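Local coordinates for protein O-methyltransferase (Bacillus halodurans, PDB 2GPY) that probably transfers a methyl group from S-adenosylmethionine to a hydroxyl oxygen of an acceptor that has not been identified, at residues 45-50 with 69-74; 93-98 with 102-107; 189-192 with 198-201. All coordinates share one frame; numbering follows the deposited sequence.

The three contacts follow one another along the chain; none nests in or crosses another. Interaction 1 joins helix 40-53 to helix 67-75 and closes the loop that carries strand 57-61. Interaction 2 closes a turn of three residues, where helix 88-100 ends and the chain runs back toward edge strand 107-111. It touches interaction 1 directly: Arg106 NH1 probably bonds to Ala73 O, and Ile107 packs on Ala73. Interaction 3 closes five residues between helix 189-193 and strand 197-202, the other edge of the sheet, and its centre is about 32 Å from that of interaction 2. Interactions 1 and 3 both touch the second subunit.

Interaction 1. Residues 45-50 with 69-74; sequences SLLHLL and AIRMAQ
The guanidinium group of Arg71 has Leu47 CD1 over one face, 3.5 Å above the plane and displaced toward the rim. The nearest guanidinium atom is NH2, 3.6 Å from CD1 of Leu47. The nitrogens of Arg71 find their polar partners outside the contact: NH2 forms a salt bridge with Glu44 and NH1 a hydrogen bond with Tyr67. Bends at chi2 (-144°) and chi3 (60°) fold the arginine so that it lies crosswise to Leu47. The other methyl of that leucine, CD2, rests on the backbone of helix 67-75, 3.6 Å from Arg71 O and 3.7 Å from Met72 CA. Met72, present as selenomethionine, brings CG within 3.7 Å of Leu50 CD1, and SE of Met72 is 3.8 Å from that same methyl. Phe131 and Ile58 of the sheet also touch Met72. The axes of the two short helical segments pass 10.2 Å apart at a crossing angle of -40°. The contact runs from a partly exposed arginine to buried leucine and selenomethionine. Its cohesion comes from van der Waals packing, while Leu47 shields one face of a cation whose charge Glu44 probably balances.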
loop_
_atom_site.group_PDB
_atom_site.type_symbol
_atom_site.label_atom_id
_atom_site.label_comp_id
_atom_site.label_asym_id
_atom_site.label_seq_id
_atom_site.Cartn_x
_atom_site.Cartn_y
_atom_site.Cartn_z
ATOM N N SER B 45 -0.504 -7.800 7.746
ATOM C CA SER B 45 -0.777 -7.031 6.523
ATOM C C SER B 45 -0.250 -5.627 6.599
ATOM O O SER B 45 0.376 -5.149 5.634
ATOM C CB SER B 45 -2.272 -7.031 6.202
ATOM O OG SER B 45 -2.603 -8.298 5.695
ATOM N N LEU B 46 -0.468 -4.961 7.729
ATOM C CA LEU B 46 0.046 -3.612 7.908
ATOM C C LEU B 46 1.559 -3.567 7.786
ATOM O O LEU B 46 2.105 -2.667 7.150
ATOM C CB LEU B 46 -0.371 -2.998 9.253
ATOM C CG LEU B 46 -0.078 -1.498 9.356
ATOM C CD1 LEU B 46 -0.986 -0.752 8.353
ATOM C CD2 LEU B 46 -0.240 -0.951 10.746
ATOM N N LEU B 47 2.243 -4.507 8.428
ATOM C CA LEU B 47 3.707 -4.481 8.401
ATOM C C LEU B 47 4.201 -4.676 6.964
ATOM O O LEU B 47 5.178 -4.050 6.508
ATOM C CB LEU B 47 4.241 -5.606 9.290
ATOM C CG LEU B 47 3.963 -5.375 10.782
ATOM C CD1 LEU B 47 4.434 -6.626 11.490
ATOM C CD2 LEU B 47 4.707 -4.113 11.306
ATOM N N HIS B 48 3.531 -5.549 6.231
ATOM C CA HIS B 48 3.931 -5.775 4.827
ATOM C C HIS B 48 3.732 -4.515 3.963
ATOM O O HIS B 48 4.578 -4.170 3.102
ATOM C CB HIS B 48 3.176 -6.956 4.244
ATOM C CG HIS B 48 3.869 -7.581 3.065
ATOM N ND1 HIS B 48 5.032 -8.295 3.199
ATOM C CD2 HIS B 48 3.585 -7.566 1.743
ATOM C CE1 HIS B 48 5.437 -8.710 2.009
ATOM N NE2 HIS B 48 4.569 -8.290 1.109
ATOM N N LEU B 49 2.609 -3.837 4.161
ATOM C CA LEU B 49 2.337 -2.592 3.432
ATOM C C LEU B 49 3.365 -1.517 3.810
ATOM O O LEU B 49 3.842 -0.760 2.956
ATOM C CB LEU B 49 0.927 -2.104 3.724
ATOM C CG LEU B 49 -0.236 -2.996 3.233
ATOM C CD1 LEU B 49 -1.522 -2.482 3.868
ATOM C CD2 LEU B 49 -0.347 -3.056 1.732
ATOM N N LEU B 50 3.725 -1.458 5.082
ATOM C CA LEU B 50 4.785 -0.545 5.505
ATOM C C LEU B 50 6.110 -0.863 4.820
ATOM O O LEU B 50 6.801 0.052 4.379
ATOM C CB LEU B 50 4.955 -0.547 7.029
ATOM C CG LEU B 50 3.854 0.104 7.864
ATOM C CD1 LEU B 50 3.977 -0.317 9.333
ATOM C CD2 LEU B 50 3.875 1.626 7.740
ATOM N N ALA B 69 4.457 -0.474 18.010
ATOM C CA ALA B 69 5.713 0.265 17.861
ATOM C C ALA B 69 6.844 -0.742 17.669
ATOM O O ALA B 69 7.682 -0.598 16.780
ATOM C CB ALA B 69 6.011 1.141 19.085
ATOM N N ILE B 70 6.879 -1.752 18.539
ATOM C CA ILE B 70 7.892 -2.806 18.472
ATOM C C ILE B 70 7.878 -3.573 17.159
ATOM O O ILE B 70 8.928 -3.727 16.529
ATOM C CB ILE B 70 7.814 -3.760 19.694
ATOM C CG1 ILE B 70 8.368 -3.016 20.925
ATOM C CG2 ILE B 70 8.592 -5.046 19.443
ATOM C CD1 ILE B 70 8.031 -3.680 22.275
ATOM N N ARG B 71 6.705 -4.057 16.751
ATOM C CA ARG B 71 6.626 -4.845 15.537
ATOM C C ARG B 71 6.952 -4.037 14.285
ATOM O O ARG B 71 7.598 -4.555 13.353
ATOM C CB ARG B 71 5.259 -5.505 15.460
ATOM C CG ARG B 71 5.216 -6.588 16.533
ATOM C CD ARG B 71 4.458 -7.781 16.137
ATOM N NE ARG B 71 5.006 -8.437 14.954
ATOM C CZ ARG B 71 4.291 -9.247 14.195
ATOM N NH1 ARG B 71 3.042 -9.492 14.532
ATOM N NH2 ARG B 71 4.818 -9.814 13.095
HETATM N N MSE B 72 6.559 -2.758 14.267
HETATM C CA MSE B 72 6.989 -1.878 13.163
HETATM C C MSE B 72 8.501 -1.639 13.139
HETATM O O MSE B 72 9.132 -1.693 12.046
HETATM C CB MSE B 72 6.264 -0.511 13.204
HETATM C CG MSE B 72 4.776 -0.665 12.945
HETATM SE SE MSE B 72 3.845 1.093 12.811
HETATM C CE MSE B 72 4.040 1.727 14.678
ATOM N N ALA B 73 9.090 -1.379 14.316
ATOM C CA ALA B 73 10.539 -1.188 14.387
ATOM C C ALA B 73 11.273 -2.447 13.912
ATOM O O ALA B 73 12.275 -2.352 13.210
ATOM C CB ALA B 73 10.992 -0.809 15.821
ATOM N N GLN B 74 10.779 -3.621 14.304
ATOM C CA GLN B 74 11.412 -4.871 13.880
ATOM C C GLN B 74 11.272 -5.086 12.374
ATOM O O GLN B 74 12.203 -5.604 11.735
ATOM C CB GLN B 74 10.824 -6.058 14.630
ATOM C CG GLN B 74 11.229 -6.113 16.085
ATOM C CD GLN B 74 10.654 -7.342 16.764
ATOM O OE1 GLN B 74 11.350 -8.026 17.504
ATOM N NE2 GLN B 74 9.381 -7.632 16.504
#

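Interaction 2. Residues 93-98 with 102-107; sequences EAHKHV and GLESRI
Leu103 N reaches back to Val98 O across the end of the helix at 3.0 Å, with an N-H...O angle of 164°, while Gly102 takes a positive phi that turns the chain. Val98 carries most of the side-chain contact, its two methyls serving different partners. With chi1 at 165°, CG1 is anti to the backbone N and lies against the start of the turn, 3.7 Å from Glu104 N. CG2 of Val98 lies against both arms of Ile107, 4.0 Å from its CG2. Beyond the backbone bond, Leu103 O accepts from both Arg106 N and Ile107 N, which keeps the returning chain tightly wound. Nearer the surface, the His95 ring and the Glu104 carboxylate come together with their planes 73° apart. NE2 of His95 is 3.2 Å from OE2 of Glu104, but the angle is too poor for a hydrogen bond. A water at the edge of the His95 ring, in its plane, is 2.8 Å from NE2 and sits beside the pair; its modelled approach to Glu104 is too short to be trusted. One and two turns before the cap, His97 and Glu93 bind a zinc ion together with Glu29. The arrangement is a Schellman motif, here ending the helix of the beta-alpha-beta crossover from strand 80-85 to strand 107-111 in a Rossmann-like methyltransferase fold.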
loop_
_atom_site.group_PDB
_atom_site.type_symbol
_atom_site.label_atom_id
_atom_site.label_comp_id
_atom_site.label_asym_id
_atom_site.label_seq_id
_atom_site.Cartn_x
_atom_site.Cartn_y
_atom_site.Cartn_z
ATOM N N GLU B 93 4.968 0.191 31.094
ATOM C CA GLU B 93 5.148 -1.175 30.597
ATOM C C GLU B 93 5.759 -1.194 29.196
ATOM O O GLU B 93 6.656 -1.995 28.892
ATOM C CB GLU B 93 3.822 -1.924 30.581
ATOM C CG GLU B 93 4.059 -3.396 30.207
ATOM C CD GLU B 93 2.812 -4.270 30.231
ATOM O OE1 GLU B 93 1.800 -3.895 30.883
ATOM O OE2 GLU B 93 2.851 -5.356 29.582
ATOM N N ALA B 94 5.227 -0.348 28.323
ATOM C CA ALA B 94 5.741 -0.207 26.967
ATOM C C ALA B 94 7.219 0.139 26.994
ATOM O O ALA B 94 7.988 -0.378 26.213
ATOM C CB ALA B 94 4.947 0.889 26.226
ATOM N N HIS B 95 7.622 1.008 27.918
ATOM C CA HIS B 95 9.012 1.432 27.995
ATOM C C HIS B 95 9.922 0.231 28.333
ATOM O O HIS B 95 11.005 0.090 27.775
ATOM C CB HIS B 95 9.134 2.547 29.027
ATOM C CG HIS B 95 10.356 3.391 28.871
ATOM N ND1 HIS B 95 11.436 3.295 29.719
ATOM C CD2 HIS B 95 10.663 4.363 27.978
ATOM C CE1 HIS B 95 12.356 4.175 29.361
ATOM N NE2 HIS B 95 11.911 4.833 28.304
ATOM N N LYS B 96 9.464 -0.631 29.237
ATOM C CA LYS B 96 10.186 -1.855 29.574
ATOM C C LYS B 96 10.254 -2.849 28.410
ATOM O O LYS B 96 11.314 -3.451 28.155
ATOM C CB LYS B 96 9.571 -2.530 30.812
ATOM C CG LYS B 96 9.708 -1.693 32.081
ATOM C CD LYS B 96 9.016 -2.356 33.252
ATOM C CE LYS B 96 9.257 -1.579 34.549
ATOM N NZ LYS B 96 8.257 -0.528 34.674
ATOM N N HIS B 97 9.143 -3.049 27.704
ATOM C CA HIS B 97 9.199 -3.942 26.514
ATOM C C HIS B 97 10.161 -3.453 25.425
ATOM O O HIS B 97 10.872 -4.233 24.787
ATOM C CB HIS B 97 7.802 -4.082 25.921
ATOM C CG HIS B 97 6.890 -4.864 26.800
ATOM N ND1 HIS B 97 5.550 -4.590 26.925
ATOM C CD2 HIS B 97 7.139 -5.925 27.602
ATOM C CE1 HIS B 97 5.008 -5.450 27.771
ATOM N NE2 HIS B 97 5.951 -6.267 28.192
ATOM N N VAL B 98 10.153 -2.157 25.185
ATOM C CA VAL B 98 11.076 -1.572 24.202
ATOM C C VAL B 98 12.528 -1.852 24.645
ATOM O O VAL B 98 13.370 -2.269 23.838
ATOM C CB VAL B 98 10.778 -0.064 24.012
ATOM C CG1 VAL B 98 11.930 0.617 23.296
ATOM C CG2 VAL B 98 9.467 0.117 23.220
ATOM N N GLY B 102 15.943 -4.217 23.111
ATOM C CA GLY B 102 17.101 -3.437 22.655
ATOM C C GLY B 102 16.708 -2.377 21.628
ATOM O O GLY B 102 17.524 -1.987 20.811
ATOM N N LEU B 103 15.476 -1.886 21.703
ATOM C CA LEU B 103 14.936 -0.985 20.661
ATOM C C LEU B 103 14.867 0.512 21.035
ATOM O O LEU B 103 14.315 1.334 20.283
ATOM C CB LEU B 103 13.561 -1.486 20.194
ATOM C CG LEU B 103 13.560 -2.823 19.425
ATOM C CD1 LEU B 103 12.088 -3.354 19.205
ATOM C CD2 LEU B 103 14.247 -2.646 18.087
ATOM N N GLU B 104 15.439 0.888 22.168
ATOM C CA GLU B 104 15.279 2.259 22.653
ATOM C C GLU B 104 15.855 3.330 21.712
ATOM O O GLU B 104 15.398 4.490 21.719
ATOM C CB GLU B 104 15.893 2.415 24.047
ATOM C CG GLU B 104 14.893 3.004 25.029
ATOM C CD GLU B 104 15.459 3.202 26.421
ATOM O OE1 GLU B 104 16.630 2.806 26.665
ATOM O OE2 GLU B 104 14.733 3.756 27.268
ATOM N N SER B 105 16.851 2.953 20.908
ATOM C CA SER B 105 17.497 3.926 20.031
ATOM C C SER B 105 16.633 4.223 18.810
ATOM O O SER B 105 16.898 5.167 18.067
ATOM C CB SER B 105 18.925 3.491 19.634
ATOM O OG SER B 105 18.881 2.355 18.778
ATOM N N ARG B 106 15.588 3.428 18.609
ATOM C CA ARG B 106 14.751 3.571 17.440
ATOM C C ARG B 106 13.273 3.795 17.763
ATOM O O ARG B 106 12.485 4.122 16.878
ATOM C CB ARG B 106 14.911 2.344 16.559
ATOM C CG ARG B 106 16.310 2.276 15.940
ATOM C CD ARG B 106 16.262 1.534 14.645
ATOM N NE ARG B 106 15.940 0.122 14.846
ATOM C CZ ARG B 106 14.879 -0.514 14.359
ATOM N NH1 ARG B 106 14.781 -1.808 14.628
ATOM N NH2 ARG B 106 13.904 0.120 13.634
ATOM N N ILE B 107 12.901 3.633 19.025
ATOM C CA ILE B 107 11.514 3.895 19.432
ATOM C C ILE B 107 11.542 4.916 20.550
ATOM O O ILE B 107 12.102 4.646 21.642
ATOM C CB ILE B 107 10.796 2.629 19.910
ATOM C CG1 ILE B 107 10.761 1.562 18.800
ATOM C CG2 ILE B 107 9.384 2.982 20.477
ATOM C CD1 ILE B 107 10.125 0.229 19.254
HETATM O O HOH W 1 14.243 6.113 27.531
#

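Interaction 3. Residues 189-192 with 198-201; sequences QWLL and DTRI
Thr199 OG1 is held from two directions: by a hydrogen bond to Ser211 OG on the neighbouring strand and by a water, 2.6 Å away, that bridges to Leu191. That water probably donates to Leu191 O at 2.6 Å; Leu191 O and Thr199 OG1 are 3.9 Å apart, and the water joins them. A second water does the same for the backbone alone, accepting from Thr199 N at 2.9 Å. It also probably donates to Leu192 O at 3.0 Å. Because Asp198 and Arg200 turn their backbone bonds to Ile212 and Ile210 of strand 208-213, the NH of Thr199 points off the sheet edge, and solvent takes the place of a further strand. Much of the apolar packing centres on the threonine methyl. Its chi1 of -61° sets OG1 beside the backbone N and swings CG2 anti to it, onto the side chains of Leu191 and Leu192. CG2 of Thr199 meets Leu192 CD2 at 3.8 Å and, crossing at about a right angle, Leu191 CG at 3.9 Å. Farther along the strand, Ile201 CD1 touches Leu192 CD2 at 4.1 Å. Tyr11 of the second subunit packs on both Leu192 and Ile201, while Tyr139 and Phe143 of helix 139-146 cover Leu191. The contact packs helix 189-193 on edge strand 197-202, which pairs antiparallel with strand 208-213 in a sheet of order 3-2-1-4-5-7-6, characteristic of class I methyltransferases.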
loop_
_atom_site.group_PDB
_atom_site.type_symbol
_atom_site.label_atom_id
_atom_site.label_comp_id
_atom_site.label_asym_id
_atom_site.label_seq_id
_atom_site.Cartn_x
_atom_site.Cartn_y
_atom_site.Cartn_z
ATOM N N GLN B 189 -17.525 8.558 6.546
ATOM C CA GLN B 189 -17.685 9.559 5.493
ATOM C C GLN B 189 -16.706 10.731 5.614
ATOM O O GLN B 189 -16.138 11.137 4.598
ATOM C CB GLN B 189 -19.134 10.026 5.311
ATOM C CG GLN B 189 -19.915 9.179 4.277
ATOM C CD GLN B 189 -19.086 8.804 3.025
ATOM O OE1 GLN B 189 -18.734 7.640 2.829
ATOM N NE2 GLN B 189 -18.772 9.796 2.195
ATOM N N TRP B 190 -16.439 11.207 6.865
ATOM C CA TRP B 190 -15.631 12.435 6.978
ATOM C C TRP B 190 -14.226 12.131 6.514
ATOM O O TRP B 190 -13.578 12.957 5.884
ATOM C CB TRP B 190 -15.626 13.013 8.412
ATOM C CG TRP B 190 -14.799 12.232 9.383
ATOM C CD1 TRP B 190 -15.247 11.315 10.290
ATOM C CD2 TRP B 190 -13.361 12.280 9.536
ATOM N NE1 TRP B 190 -14.175 10.783 10.996
ATOM C CE2 TRP B 190 -13.014 11.361 10.553
ATOM C CE3 TRP B 190 -12.339 13.012 8.915
ATOM C CZ2 TRP B 190 -11.689 11.152 10.955
ATOM C CZ3 TRP B 190 -11.018 12.799 9.322
ATOM C CH2 TRP B 190 -10.712 11.876 10.330
ATOM N N LEU B 191 -13.766 10.921 6.809
ATOM C CA LEU B 191 -12.431 10.528 6.432
ATOM C C LEU B 191 -12.354 10.403 4.916
ATOM O O LEU B 191 -11.419 10.900 4.286
ATOM C CB LEU B 191 -12.068 9.191 7.089
ATOM C CG LEU B 191 -10.682 8.696 6.700
ATOM C CD1 LEU B 191 -9.598 9.733 7.069
ATOM C CD2 LEU B 191 -10.423 7.351 7.383
ATOM N N LEU B 192 -13.361 9.752 4.333
ATOM C CA LEU B 192 -13.325 9.434 2.908
ATOM C C LEU B 192 -13.406 10.658 1.984
ATOM O O LEU B 192 -12.959 10.582 0.827
ATOM C CB LEU B 192 -14.398 8.396 2.575
ATOM C CG LEU B 192 -14.143 7.061 3.292
ATOM C CD1 LEU B 192 -15.361 6.137 3.269
ATOM C CD2 LEU B 192 -12.906 6.363 2.752
ATOM N N ASP B 198 -6.077 11.043 -0.200
ATOM C CA ASP B 198 -6.585 10.069 -1.103
ATOM C C ASP B 198 -6.767 8.843 -0.210
ATOM O O ASP B 198 -5.794 8.205 0.152
ATOM C CB ASP B 198 -5.469 9.805 -2.091
ATOM C CG ASP B 198 -5.947 9.230 -3.326
ATOM O OD1 ASP B 198 -6.811 8.317 -3.245
ATOM O OD2 ASP B 198 -5.449 9.690 -4.371
ATOM N N THR B 199 -7.995 8.522 0.163
ATOM C CA THR B 199 -8.210 7.480 1.186
ATOM C C THR B 199 -8.959 6.272 0.627
ATOM O O THR B 199 -9.979 6.425 -0.054
ATOM C CB THR B 199 -8.971 8.048 2.413
ATOM O OG1 THR B 199 -8.199 9.094 3.017
ATOM C CG2 THR B 199 -9.241 6.943 3.470
ATOM N N ARG B 200 -8.439 5.080 0.897
ATOM C CA ARG B 200 -9.159 3.838 0.611
ATOM C C ARG B 200 -9.166 2.977 1.858
ATOM O O ARG B 200 -8.268 3.093 2.710
ATOM C CB ARG B 200 -8.527 3.070 -0.552
ATOM C CG ARG B 200 -8.384 3.911 -1.814
ATOM C CD ARG B 200 -8.697 3.128 -3.060
ATOM N NE ARG B 200 -10.129 3.121 -3.329
ATOM C CZ ARG B 200 -10.902 2.045 -3.278
ATOM N NH1 ARG B 200 -10.386 0.862 -2.975
ATOM N NH2 ARG B 200 -12.196 2.159 -3.540
ATOM N N ILE B 201 -10.186 2.127 1.974
ATOM C CA ILE B 201 -10.289 1.203 3.115
ATOM C C ILE B 201 -9.980 -0.193 2.639
ATOM O O ILE B 201 -10.615 -0.660 1.693
ATOM C CB ILE B 201 -11.707 1.198 3.747
ATOM C CG1 ILE B 201 -12.032 2.599 4.340
ATOM C CG2 ILE B 201 -11.765 0.096 4.854
ATOM C CD1 ILE B 201 -13.453 2.782 4.700
HETATM O O HOH W 2 -9.549 11.305 2.548
HETATM O O HOH W 3 -10.272 10.161 -0.546
#